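Local coordinates for protein 2-hydroxyisobutanoyl-CoA mutase large subunit (Aquincola tertiaricarbonis, PDB 4R3U) that catalyses, together with its cobalamin-binding small subunit, the interconversion of 2-hydroxyisobutanoyl-CoA and (3S)-3-hydroxybutanoyl-CoA, at residues Met135-Asp140 and Ile556-Lys561; Gly146-Glu151 and Asn499-Arg504; Val153-Leu158 and Glu162-Asp167; Ser507-Val512 and Gly550-Asp555. All blocks are in the same frame, centred on the assembly; numbering follows the deposited sequence.

Contact 1: Met135-Asp140 and Ile556-Lys561; sequences MGYDSD and IVEKLK
A Schellman motif at G136 ends helix 131-135 and sets the carbonyl of G136 against V557 of helix 553-564. G136 O lies 3.4 Å from V557 CG1, and CB and CG2 of the valine gather round the same oxygen, so within this contact the isopropyl group packs on backbone, while I185 of helix 183-196 touches it as well. With CG1 anti to the backbone N (chi1 160°), both methyls of V557 can straddle this carbonyl. Glycine eases the approach: a beta carbon at 136 would lie about 3.2 Å from V557 CG1, a tight fit, and positive phi also suits glycine.

In the TIM-barrel fold of the acyl-CoA mutases, helix 131-135 directly follows strand 125-128, and the contact joins its end to the last helix of the chain.

One turn along from V557, the extended chain of K561 crosses Y137 at about a right angle. K561 NZ meets E558 OE2 at 2.7 Å in a salt bridge on the syn side of the carboxylate, and stands 3.7 Å from Y137 CE1, obliquely to the ring. A water donates to M135 O at 2.6 Å and accepts from K561 NZ at 2.7 Å, while resting over the rim of one face of Y137. The ammonium thus lies close to the end of helix 131-135, whose dipole would probably suit it. Exchanging K561 for a methionine would probably leave E558 without its charged mate and the water without its donor. Beyond, Y137 packs on L26 of the small subunit.

Contact 2: Gly146-Glu151 and Asn499-Arg504; sequences GEVGRE and NTTAER
V148 O is held by the hydroxyl of Y497 and has T501 CG2 pressed against it at 3.4 Å. That methyl stands anti to the backbone N of T501, which leaves OG1 (chi1 -59°) to bond D498 O while CG2 faces the loop. The same methyl lies 3.8 Å from G149 CA, where only glycine fits: a beta carbon there would clash with it. Beside this pair, V148 CB meets A502 CB at 4.3 Å, a modest apolar touch at the first turn of helix 501-515.

No hydrogen bond crosses the segments; polar groups turn to their own segment or residues around it. R150 folds back along its loop so that NE donates to G146 O at 2.7 Å, nearly straight at 165° and close to the guanidinium plane, with NH2 adding a weak second bond to that oxygen. Its guanidinium also makes a cation-pi contact with Y497, the residue that binds V148 O. Within 499-504, R504 NE donates to T500 OG1 at 3.0 Å in the guanidinium plane, and NH2 of R504 forms salt bridges with D498 and D109.

D130 accepts from G149 N, which helps hold the type II turn at V148-G149. The loop then runs on to E151, whose carbonyl hydrogen-bonds cobalamin and which touches 5'-deoxyadenosine, so the start of helix 501-515 packs behind a loop that lines the coenzyme B12 site.

Contact 3: Val153-Leu158 and Glu162-Asp167; sequences VAIDTL and EALLAD
L164 drives its two methyls into the loop that precedes its own helix, and this is the close-packed half of the contact. L164 CD1 touches V153 CG1 at 4.2 Å, the two side chains meeting obliquely, whereas L164 CD2 meets I155 CD1 at 4.1 Å with the chains at about a right angle. The fork reaches both partners because CG is anti to the backbone N (chi1 178°), extending the side chain toward the loop. V153 answers with CG1 set between its backbone N and carbonyl carbon (chi1 74°), a crowded position that presents this methyl to the leucine. F114 and T110 of helix 107-119 also touch L164, while F129 packs on V153 and I155, so the junction is buried and mostly apolar.

The other half is partly open and polar. E162 N donates to L158 O at 3.0 Å, in the carbonyl plane but bent to 144°, an i to i+4 bond in the first turn of helix 158-164. Over the same carbonyl passes the stem of the glutamate, E162 CG being 3.4 Å from L158 O. Extended beyond CG, the chain lays OE2 alongside the leucine, 3.9 Å from L158 CG, before it forms a salt bridge with K196 of helix 183-196. The charge is thus met at the partly exposed side, clear of the leucine-valine-isoleucine cluster.

T157 is the N-cap, and its side chain caps a backbone N in the helix's first turn. The whole is a capped helix start within the beta-alpha-beta crossover that links the neighbouring parallel strands 125-128 and 175-178 of the barrel.

Contact 4: Ser507-Val512 and Gly550-Asp555; sequences SRTRRV and GATMGD
A capping box starts helix 553-564, and its N-cap threonine, T552, is also the residue that touches T509 of helix 501-515. T552 N donates to D555 OD2 at 2.8 Å, almost straight at 174° though from above the carboxylate plane, and D555 N returns a bond to T552 OG1 at 3.2 Å. The box orients the threonine: with OG1 between its backbone N and carbonyl carbon (chi1 69°), the hydroxyl turns to the first turn of the helix and CG2 projects to the facing helix. There T552 CG2 meets T509 CG2 at 4.0 Å, methyl to methyl, the side chains crossing at about a right angle.

Neither hydroxyl takes part in that touch. T552 OG1 also bonds D138, and T509 OG1 bonds D156, so the two threonines pack through carbon while their oxygens are held from the loops. Were T552 an alanine, D555 N would probably lose its cap and D138 a partner, and a gap would be likely to open beside T509.

One turn further along helix 501-515, V512 CG1 leans on a carbonyl, 3.4 Å from G550 O and 4.0 Å from G550 CA. G550 is the Schellman residue that ends helix 540-549, and its backbone angles would jam a side chain against the preceding carbonyl. R516 completes the polar network, binding both G550 O and D555 OD2.

The junction lies where helix 501-515 meets the start of helix 553-564, with A159 of helix 158-164 against V512, V521 of helix 518-532 touching A551, and I185 and L186 of helix 183-196 touching M553.

How the contacts relate
Contacts 2 and 3 are buried, 1 and 4 only partly so. The region 135-167 supplies one side of contacts 1 and 2 and both sides of 3, while the C-terminal helices answer: 553-564 in contacts 1 and 4, 501-515 in 2 and 4. Contact 3 pairs hydrocarbon packing with the only hydrogen bond across any of the four; contacts 1, 2 and 4 share a methyl group set against a peptide carbonyl beside a glycine. Aspartates probably tie contacts 1, 3 and 4 together: D138 to T552 and G554, D156 to S139, T509 and M553; contact 2 meets 1 and 3 by packing alone. Only contacts 1 and 2 reach the small subunit, and only 2 holds a coenzyme-pocket residue.

Contact 1: Met135-Asp140 and Ile556-Lys561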
loop_
_atom_site.group_PDB
_atom_site.type_symbol
_atom_site.label_atom_id
_atom_site.label_comp_id
_atom_site.label_asym_id
_atom_site.label_seq_id
_atom_site.Cartn_x
_atom_site.Cartn_y
_atom_site.Cartn_z
ATOM N N MET A 135 11.326 -33.388 1.198
ATOM C CA MET A 135 12.542 -34.147 1.462
ATOM C C MET A 135 12.558 -35.561 0.851
ATOM O O MET A 135 13.556 -36.259 0.974
ATOM C CB MET A 135 12.846 -34.148 2.983
ATOM C CG MET A 135 13.054 -32.766 3.574
ATOM S SD MET A 135 14.143 -31.685 2.615
ATOM C CE MET A 135 15.824 -32.254 3.071
ATOM N N GLY A 136 11.465 -35.951 0.204
ATOM C CA GLY A 136 11.345 -37.231 -0.490
ATOM C C GLY A 136 10.907 -38.424 0.329
ATOM O O GLY A 136 11.079 -39.567 -0.103
ATOM N N TYR A 137 10.322 -38.172 1.502
ATOM C CA TYR A 137 9.881 -39.222 2.414
ATOM C C TYR A 137 8.392 -39.423 2.401
ATOM O O TYR A 137 7.617 -38.470 2.225
ATOM C CB TYR A 137 10.294 -38.906 3.868
ATOM C CG TYR A 137 11.782 -38.795 4.111
ATOM C CD1 TYR A 137 12.595 -39.920 4.097
ATOM C CD2 TYR A 137 12.363 -37.572 4.444
ATOM C CE1 TYR A 137 13.964 -39.828 4.351
ATOM C CE2 TYR A 137 13.732 -37.460 4.671
ATOM C CZ TYR A 137 14.528 -38.595 4.646
ATOM O OH TYR A 137 15.876 -38.493 4.904
ATOM N N ASP A 138 7.983 -40.671 2.655
ATOM C CA ASP A 138 6.576 -40.995 2.836
ATOM C C ASP A 138 6.226 -40.562 4.259
ATOM O O ASP A 138 7.112 -40.475 5.110
ATOM C CB ASP A 138 6.345 -42.504 2.679
ATOM C CG ASP A 138 6.410 -42.997 1.266
ATOM O OD1 ASP A 138 6.353 -42.155 0.342
ATOM O OD2 ASP A 138 6.524 -44.224 1.077
ATOM N N SER A 139 4.940 -40.314 4.516
ATOM C CA SER A 139 4.428 -39.889 5.820
ATOM C C SER A 139 4.764 -40.793 7.035
ATOM O O SER A 139 4.830 -40.289 8.158
ATOM C CB SER A 139 2.935 -39.641 5.719
ATOM O OG SER A 139 2.722 -38.675 4.705
ATOM N N ASP A 140 5.003 -42.102 6.807
ATOM C CA ASP A 140 5.308 -43.078 7.865
ATOM C C ASP A 140 6.794 -43.381 8.039
ATOM O O ASP A 140 7.156 -44.241 8.856
ATOM C CB ASP A 140 4.490 -44.373 7.686
ATOM C CG ASP A 140 4.715 -45.130 6.390
ATOM O OD1 ASP A 140 5.233 -44.517 5.420
ATOM O OD2 ASP A 140 4.341 -46.325 6.333
ATOM N N ILE A 556 10.203 -44.820 -4.823
ATOM C CA ILE A 556 10.969 -44.225 -5.922
ATOM C C ILE A 556 12.259 -43.588 -5.418
ATOM O O ILE A 556 13.337 -43.912 -5.943
ATOM C CB ILE A 556 10.084 -43.261 -6.790
ATOM C CG1 ILE A 556 8.830 -44.010 -7.362
ATOM C CG2 ILE A 556 10.890 -42.632 -7.931
ATOM C CD1 ILE A 556 7.668 -43.109 -7.826
ATOM N N VAL A 557 12.147 -42.690 -4.406
ATOM C CA VAL A 557 13.265 -41.965 -3.779
ATOM C C VAL A 557 14.305 -42.913 -3.164
ATOM O O VAL A 557 15.506 -42.760 -3.438
ATOM C CB VAL A 557 12.776 -40.866 -2.791
ATOM C CG1 VAL A 557 13.856 -40.456 -1.784
ATOM C CG2 VAL A 557 12.228 -39.650 -3.539
ATOM N N GLU A 558 13.846 -43.892 -2.344
ATOM C CA GLU A 558 14.738 -44.849 -1.665
ATOM C C GLU A 558 15.493 -45.731 -2.604
ATOM O O GLU A 558 16.695 -45.918 -2.407
ATOM C CB GLU A 558 14.016 -45.663 -0.598
ATOM C CG GLU A 558 13.606 -44.833 0.605
ATOM C CD GLU A 558 14.693 -44.010 1.273
ATOM O OE1 GLU A 558 15.688 -44.605 1.753
ATOM O OE2 GLU A 558 14.530 -42.768 1.335
ATOM N N LYS A 559 14.807 -46.255 -3.648
ATOM C CA LYS A 559 15.413 -47.106 -4.674
ATOM C C LYS A 559 16.617 -46.394 -5.336
ATOM O O LYS A 559 17.680 -46.996 -5.490
ATOM C CB LYS A 559 14.353 -47.502 -5.722
ATOM C CG LYS A 559 14.804 -48.581 -6.677
ATOM C CD LYS A 559 14.857 -49.929 -5.989
ATOM C CE LYS A 559 15.356 -51.029 -6.884
ATOM N NZ LYS A 559 15.303 -52.345 -6.190
ATOM N N LEU A 560 16.447 -45.092 -5.683
ATOM C CA LEU A 560 17.482 -44.286 -6.337
ATOM C C LEU A 560 18.654 -43.886 -5.434
ATOM O O LEU A 560 19.759 -43.687 -5.951
ATOM C CB LEU A 560 16.906 -43.115 -7.153
ATOM C CG LEU A 560 15.932 -43.479 -8.290
ATOM C CD1 LEU A 560 15.482 -42.231 -9.034
ATOM C CD2 LEU A 560 16.556 -44.464 -9.300
ATOM N N LYS A 561 18.434 -43.835 -4.090
ATOM C CA LYS A 561 19.485 -43.557 -3.098
ATOM C C LYS A 561 20.560 -44.678 -3.108
ATOM O O LYS A 561 21.735 -44.399 -2.880
ATOM C CB LYS A 561 18.898 -43.435 -1.692
ATOM C CG LYS A 561 18.359 -42.055 -1.368
ATOM C CD LYS A 561 17.679 -42.082 -0.015
ATOM C CE LYS A 561 17.206 -40.720 0.416
ATOM N NZ LYS A 561 16.333 -40.802 1.614
HETATM O O HOH W 1 14.817 -38.552 1.239
#

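Contact 2: Gly146-Glu151 and Asn499-Arg504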
loop_
_atom_site.group_PDB
_atom_site.type_symbol
_atom_site.label_atom_id
_atom_site.label_comp_id
_atom_site.label_asym_id
_atom_site.label_seq_id
_atom_site.Cartn_x
_atom_site.Cartn_y
_atom_site.Cartn_z
ATOM N N GLY A 146 5.991 -36.341 13.452
ATOM C CA GLY A 146 5.586 -34.999 13.874
ATOM C C GLY A 146 5.602 -33.919 12.804
ATOM O O GLY A 146 5.358 -32.756 13.105
ATOM N N GLU A 147 5.880 -34.278 11.538
ATOM C CA GLU A 147 5.991 -33.312 10.445
ATOM C C GLU A 147 4.963 -33.509 9.332
ATOM O O GLU A 147 4.941 -32.706 8.395
ATOM C CB GLU A 147 7.425 -33.304 9.866
ATOM C CG GLU A 147 8.506 -33.009 10.893
ATOM C CD GLU A 147 9.680 -32.171 10.439
ATOM O OE1 GLU A 147 10.807 -32.433 10.915
ATOM O OE2 GLU A 147 9.468 -31.225 9.648
ATOM N N VAL A 148 4.097 -34.544 9.439
ATOM C CA VAL A 148 3.093 -34.835 8.387
ATOM C C VAL A 148 1.991 -33.760 8.314
ATOM O O VAL A 148 1.320 -33.522 9.317
ATOM C CB VAL A 148 2.483 -36.263 8.491
ATOM C CG1 VAL A 148 1.682 -36.590 7.235
ATOM C CG2 VAL A 148 3.564 -37.309 8.734
ATOM N N GLY A 149 1.826 -33.150 7.132
ATOM C CA GLY A 149 0.821 -32.135 6.836
ATOM C C GLY A 149 0.890 -30.874 7.669
ATOM O O GLY A 149 -0.061 -30.080 7.675
ATOM N N ARG A 150 2.016 -30.680 8.388
ATOM C CA ARG A 150 2.235 -29.539 9.273
ATOM C C ARG A 150 2.545 -28.211 8.538
ATOM O O ARG A 150 1.796 -27.249 8.687
ATOM C CB ARG A 150 3.306 -29.901 10.304
ATOM C CG ARG A 150 3.510 -28.837 11.363
ATOM C CD ARG A 150 4.490 -29.251 12.448
ATOM N NE ARG A 150 4.035 -30.378 13.263
ATOM C CZ ARG A 150 3.134 -30.333 14.247
ATOM N NH1 ARG A 150 2.566 -29.185 14.588
ATOM N NH2 ARG A 150 2.813 -31.440 14.907
ATOM N N GLU A 151 3.637 -28.176 7.737
ATOM C CA GLU A 151 4.116 -26.984 7.007
ATOM C C GLU A 151 3.598 -26.839 5.565
ATOM O O GLU A 151 3.851 -25.824 4.909
ATOM C CB GLU A 151 5.656 -26.932 7.055
ATOM C CG GLU A 151 6.229 -26.772 8.458
ATOM C CD GLU A 151 7.617 -26.177 8.482
ATOM O OE1 GLU A 151 8.590 -26.900 8.166
ATOM O OE2 GLU A 151 7.732 -24.975 8.805
ATOM N N ASN A 499 -4.426 -32.775 14.524
ATOM C CA ASN A 499 -3.641 -33.904 15.032
ATOM C C ASN A 499 -4.018 -35.314 14.493
ATOM O O ASN A 499 -3.353 -36.298 14.835
ATOM C CB ASN A 499 -3.531 -33.852 16.560
ATOM C CG ASN A 499 -2.643 -32.729 17.061
ATOM O OD1 ASN A 499 -3.073 -31.863 17.829
ATOM N ND2 ASN A 499 -1.374 -32.716 16.651
ATOM N N THR A 500 -5.041 -35.403 13.624
ATOM C CA THR A 500 -5.472 -36.664 13.000
ATOM C C THR A 500 -4.821 -36.821 11.631
ATOM O O THR A 500 -4.954 -37.891 11.029
ATOM C CB THR A 500 -7.004 -36.732 12.820
ATOM O OG1 THR A 500 -7.438 -35.727 11.898
ATOM C CG2 THR A 500 -7.761 -36.636 14.115
ATOM N N THR A 501 -4.137 -35.760 11.136
ATOM C CA THR A 501 -3.456 -35.715 9.828
ATOM C C THR A 501 -2.568 -36.946 9.633
ATOM O O THR A 501 -2.783 -37.668 8.651
ATOM C CB THR A 501 -2.630 -34.411 9.668
ATOM O OG1 THR A 501 -3.481 -33.261 9.787
ATOM C CG2 THR A 501 -1.834 -34.373 8.371
ATOM N N ALA A 502 -1.593 -37.208 10.563
ATOM C CA ALA A 502 -0.703 -38.373 10.408
ATOM C C ALA A 502 -1.480 -39.693 10.255
ATOM O O ALA A 502 -1.337 -40.341 9.216
ATOM C CB ALA A 502 0.321 -38.454 11.531
ATOM N N GLU A 503 -2.387 -40.018 11.218
ATOM C CA GLU A 503 -3.231 -41.209 11.194
ATOM C C GLU A 503 -3.984 -41.350 9.850
ATOM O O GLU A 503 -3.916 -42.406 9.219
ATOM C CB GLU A 503 -4.211 -41.164 12.389
ATOM C CG GLU A 503 -5.109 -42.388 12.561
ATOM C CD GLU A 503 -6.515 -42.241 11.995
ATOM O OE1 GLU A 503 -7.149 -41.185 12.232
ATOM O OE2 GLU A 503 -6.987 -43.189 11.319
ATOM N N ARG A 504 -4.654 -40.254 9.408
ATOM C CA ARG A 504 -5.446 -40.181 8.179
ATOM C C ARG A 504 -4.605 -40.437 6.909
ATOM O O ARG A 504 -5.008 -41.204 6.033
ATOM C CB ARG A 504 -6.167 -38.835 8.098
ATOM C CG ARG A 504 -7.402 -38.735 8.996
ATOM C CD ARG A 504 -8.307 -37.534 8.644
ATOM N NE ARG A 504 -7.715 -36.242 8.998
ATOM C CZ ARG A 504 -7.169 -35.373 8.148
ATOM N NH1 ARG A 504 -7.190 -35.610 6.845
ATOM N NH2 ARG A 504 -6.624 -34.245 8.594
#

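Contact 3: Val153-Leu158 and Glu162-Asp167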
loop_
_atom_site.group_PDB
_atom_site.type_symbol
_atom_site.label_atom_id
_atom_site.label_comp_id
_atom_site.label_asym_id
_atom_site.label_seq_id
_atom_site.Cartn_x
_atom_site.Cartn_y
_atom_site.Cartn_z
ATOM N N VAL A 153 0.938 -29.488 2.448
ATOM C CA VAL A 153 0.174 -30.706 2.213
ATOM C C VAL A 153 1.105 -31.943 2.146
ATOM O O VAL A 153 2.263 -31.825 1.736
ATOM C CB VAL A 153 -0.776 -30.586 0.982
ATOM C CG1 VAL A 153 -0.020 -30.642 -0.338
ATOM C CG2 VAL A 153 -1.865 -31.651 1.002
ATOM N N ALA A 154 0.580 -33.121 2.532
ATOM C CA ALA A 154 1.289 -34.384 2.446
ATOM C C ALA A 154 0.903 -35.065 1.137
ATOM O O ALA A 154 -0.296 -35.235 0.862
ATOM C CB ALA A 154 0.917 -35.269 3.618
ATOM N N ILE A 155 1.912 -35.403 0.300
ATOM C CA ILE A 155 1.696 -36.164 -0.916
ATOM C C ILE A 155 2.659 -37.363 -0.888
ATOM O O ILE A 155 3.881 -37.181 -0.876
ATOM C CB ILE A 155 1.703 -35.370 -2.270
ATOM C CG1 ILE A 155 0.803 -34.099 -2.233
ATOM C CG2 ILE A 155 1.327 -36.302 -3.475
ATOM C CD1 ILE A 155 -0.729 -34.311 -2.322
ATOM N N ASP A 156 2.102 -38.591 -0.828
ATOM C CA ASP A 156 2.912 -39.823 -0.814
ATOM C C ASP A 156 2.628 -40.616 -2.049
ATOM O O ASP A 156 3.530 -41.240 -2.581
ATOM C CB ASP A 156 2.641 -40.705 0.432
ATOM C CG ASP A 156 2.988 -40.079 1.768
ATOM O OD1 ASP A 156 3.801 -39.155 1.793
ATOM O OD2 ASP A 156 2.433 -40.508 2.782
ATOM N N THR A 157 1.363 -40.570 -2.503
ATOM C CA THR A 157 0.770 -41.344 -3.613
ATOM C C THR A 157 -0.063 -40.458 -4.589
ATOM O O THR A 157 -0.440 -39.330 -4.262
ATOM C CB THR A 157 -0.142 -42.438 -3.010
ATOM O OG1 THR A 157 -1.240 -41.815 -2.332
ATOM C CG2 THR A 157 0.583 -43.351 -2.039
ATOM N N LEU A 158 -0.350 -40.996 -5.775
ATOM C CA LEU A 158 -1.182 -40.356 -6.794
ATOM C C LEU A 158 -2.611 -40.198 -6.226
ATOM O O LEU A 158 -3.279 -39.194 -6.510
ATOM C CB LEU A 158 -1.170 -41.207 -8.066
ATOM C CG LEU A 158 -2.217 -40.960 -9.157
ATOM C CD1 LEU A 158 -2.115 -39.543 -9.729
ATOM C CD2 LEU A 158 -2.054 -41.986 -10.265
ATOM N N GLU A 162 -5.256 -36.940 -6.192
ATOM C CA GLU A 162 -6.637 -37.006 -6.646
ATOM C C GLU A 162 -7.484 -36.270 -5.629
ATOM O O GLU A 162 -8.328 -35.467 -6.030
ATOM C CB GLU A 162 -7.090 -38.466 -6.798
ATOM C CG GLU A 162 -6.370 -39.183 -7.927
ATOM C CD GLU A 162 -6.478 -40.694 -7.989
ATOM O OE1 GLU A 162 -6.903 -41.318 -6.989
ATOM O OE2 GLU A 162 -6.092 -41.258 -9.035
ATOM N N ALA A 163 -7.192 -36.469 -4.308
ATOM C CA ALA A 163 -7.850 -35.790 -3.173
ATOM C C ALA A 163 -7.546 -34.313 -3.222
ATOM O O ALA A 163 -8.461 -33.511 -3.051
ATOM C CB ALA A 163 -7.383 -36.369 -1.844
ATOM N N LEU A 164 -6.276 -33.959 -3.517
ATOM C CA LEU A 164 -5.775 -32.591 -3.635
ATOM C C LEU A 164 -6.469 -31.765 -4.706
ATOM O O LEU A 164 -6.767 -30.599 -4.476
ATOM C CB LEU A 164 -4.247 -32.591 -3.888
ATOM C CG LEU A 164 -3.566 -31.210 -4.076
ATOM C CD1 LEU A 164 -3.387 -30.515 -2.762
ATOM C CD2 LEU A 164 -2.242 -31.341 -4.769
ATOM N N LEU A 165 -6.636 -32.339 -5.882
ATOM C CA LEU A 165 -7.183 -31.685 -7.064
ATOM C C LEU A 165 -8.613 -32.133 -7.399
ATOM O O LEU A 165 -9.073 -31.943 -8.523
ATOM C CB LEU A 165 -6.206 -31.878 -8.260
ATOM C CG LEU A 165 -4.845 -31.155 -8.123
ATOM C CD1 LEU A 165 -3.826 -31.698 -9.087
ATOM C CD2 LEU A 165 -4.995 -29.616 -8.280
ATOM N N ALA A 166 -9.333 -32.666 -6.396
ATOM C CA ALA A 166 -10.718 -33.101 -6.537
ATOM C C ALA A 166 -11.580 -31.922 -6.956
ATOM O O ALA A 166 -11.420 -30.827 -6.418
ATOM C CB ALA A 166 -11.222 -33.684 -5.224
ATOM N N ASP A 167 -12.456 -32.142 -7.956
ATOM C CA ASP A 167 -13.378 -31.136 -8.509
ATOM C C ASP A 167 -12.663 -29.895 -9.110
ATOM O O ASP A 167 -13.264 -28.826 -9.202
ATOM C CB ASP A 167 -14.475 -30.730 -7.482
ATOM C CG ASP A 167 -14.996 -31.867 -6.617
ATOM O OD1 ASP A 167 -15.679 -32.779 -7.167
ATOM O OD2 ASP A 167 -14.697 -31.868 -5.405
#

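Contact 4: Ser507-Val512 and Gly550-Asp555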
loop_
_atom_site.group_PDB
_atom_site.type_symbol
_atom_site.label_atom_id
_atom_site.label_comp_id
_atom_site.label_asym_id
_atom_site.label_seq_id
_atom_site.Cartn_x
_atom_site.Cartn_y
_atom_site.Cartn_z
ATOM N N SER A 507 -2.979 -44.154 6.750
ATOM C CA SER A 507 -4.096 -45.036 6.409
ATOM C C SER A 507 -4.195 -45.227 4.905
ATOM O O SER A 507 -4.275 -46.372 4.453
ATOM C CB SER A 507 -5.404 -44.460 6.939
ATOM O OG SER A 507 -5.424 -44.475 8.354
ATOM N N ARG A 508 -4.168 -44.102 4.134
ATOM C CA ARG A 508 -4.235 -44.092 2.672
ATOM C C ARG A 508 -2.978 -44.654 2.027
ATOM O O ARG A 508 -3.098 -45.450 1.094
ATOM C CB ARG A 508 -4.528 -42.685 2.144
ATOM C CG ARG A 508 -4.638 -42.596 0.616
ATOM C CD ARG A 508 -5.642 -41.571 0.178
ATOM N NE ARG A 508 -5.213 -40.237 0.580
ATOM C CZ ARG A 508 -6.031 -39.221 0.797
ATOM N NH1 ARG A 508 -5.550 -38.052 1.203
ATOM N NH2 ARG A 508 -7.336 -39.371 0.644
ATOM N N THR A 509 -1.785 -44.244 2.508
ATOM C CA THR A 509 -0.490 -44.713 1.995
ATOM C C THR A 509 -0.385 -46.232 2.141
ATOM O O THR A 509 -0.011 -46.902 1.171
ATOM C CB THR A 509 0.689 -43.897 2.588
ATOM O OG1 THR A 509 0.538 -42.547 2.164
ATOM C CG2 THR A 509 2.047 -44.372 2.097
ATOM N N ARG A 510 -0.780 -46.774 3.335
ATOM C CA ARG A 510 -0.767 -48.212 3.663
ATOM C C ARG A 510 -1.695 -49.007 2.735
ATOM O O ARG A 510 -1.345 -50.127 2.323
ATOM C CB ARG A 510 -1.176 -48.464 5.134
ATOM C CG ARG A 510 -0.112 -48.118 6.177
ATOM C CD ARG A 510 -0.506 -48.611 7.564
ATOM N NE ARG A 510 0.404 -48.113 8.597
ATOM C CZ ARG A 510 0.173 -48.177 9.912
ATOM N NH1 ARG A 510 -0.964 -48.692 10.370
ATOM N NH2 ARG A 510 1.066 -47.701 10.773
ATOM N N ARG A 511 -2.879 -48.423 2.431
ATOM C CA ARG A 511 -3.928 -48.967 1.585
ATOM C C ARG A 511 -3.427 -49.068 0.145
ATOM O O ARG A 511 -3.550 -50.133 -0.468
ATOM C CB ARG A 511 -5.182 -48.072 1.667
ATOM C CG ARG A 511 -6.453 -48.679 1.077
ATOM C CD ARG A 511 -7.473 -47.636 0.640
ATOM N NE ARG A 511 -6.915 -46.532 -0.156
ATOM C CZ ARG A 511 -7.278 -46.237 -1.401
ATOM N NH1 ARG A 511 -8.202 -46.962 -2.020
ATOM N NH2 ARG A 511 -6.719 -45.217 -2.035
ATOM N N VAL A 512 -2.830 -47.980 -0.382
ATOM C CA VAL A 512 -2.271 -47.897 -1.744
ATOM C C VAL A 512 -1.238 -49.015 -1.953
ATOM O O VAL A 512 -1.316 -49.738 -2.958
ATOM C CB VAL A 512 -1.721 -46.472 -2.070
ATOM C CG1 VAL A 512 -0.904 -46.447 -3.367
ATOM C CG2 VAL A 512 -2.855 -45.438 -2.115
ATOM N N GLY A 550 0.833 -47.625 -8.327
ATOM C CA GLY A 550 0.660 -47.537 -6.882
ATOM C C GLY A 550 1.937 -47.317 -6.086
ATOM O O GLY A 550 1.933 -47.479 -4.860
ATOM N N ALA A 551 3.044 -46.931 -6.771
ATOM C CA ALA A 551 4.315 -46.640 -6.103
ATOM C C ALA A 551 4.182 -45.339 -5.322
ATOM O O ALA A 551 3.488 -44.397 -5.747
ATOM C CB ALA A 551 5.435 -46.500 -7.128
ATOM N N THR A 552 4.844 -45.293 -4.169
ATOM C CA THR A 552 4.872 -44.095 -3.336
ATOM C C THR A 552 6.125 -43.321 -3.700
ATOM O O THR A 552 7.006 -43.866 -4.371
ATOM C CB THR A 552 4.801 -44.439 -1.843
ATOM O OG1 THR A 552 6.015 -45.082 -1.456
ATOM C CG2 THR A 552 3.597 -45.298 -1.484
ATOM N N MET A 553 6.206 -42.052 -3.270
ATOM C CA MET A 553 7.372 -41.211 -3.503
ATOM C C MET A 553 8.618 -41.863 -2.856
ATOM O O MET A 553 9.675 -41.923 -3.484
ATOM C CB MET A 553 7.122 -39.816 -2.911
ATOM C CG MET A 553 8.316 -38.907 -3.019
ATOM S SD MET A 553 8.117 -37.431 -2.068
ATOM C CE MET A 553 7.110 -36.503 -3.126
ATOM N N GLY A 554 8.443 -42.342 -1.617
ATOM C CA GLY A 554 9.445 -43.055 -0.834
ATOM C C GLY A 554 9.988 -44.276 -1.539
ATOM O O GLY A 554 11.199 -44.488 -1.527
ATOM N N ASP A 555 9.111 -45.068 -2.192
ATOM C CA ASP A 555 9.530 -46.267 -2.956
ATOM C C ASP A 555 10.556 -45.865 -4.030
ATOM O O ASP A 555 11.638 -46.456 -4.102
ATOM C CB ASP A 555 8.329 -46.947 -3.658
ATOM C CG ASP A 555 7.281 -47.622 -2.794
ATOM O OD1 ASP A 555 7.646 -48.199 -1.752
ATOM O OD2 ASP A 555 6.108 -47.635 -3.197
#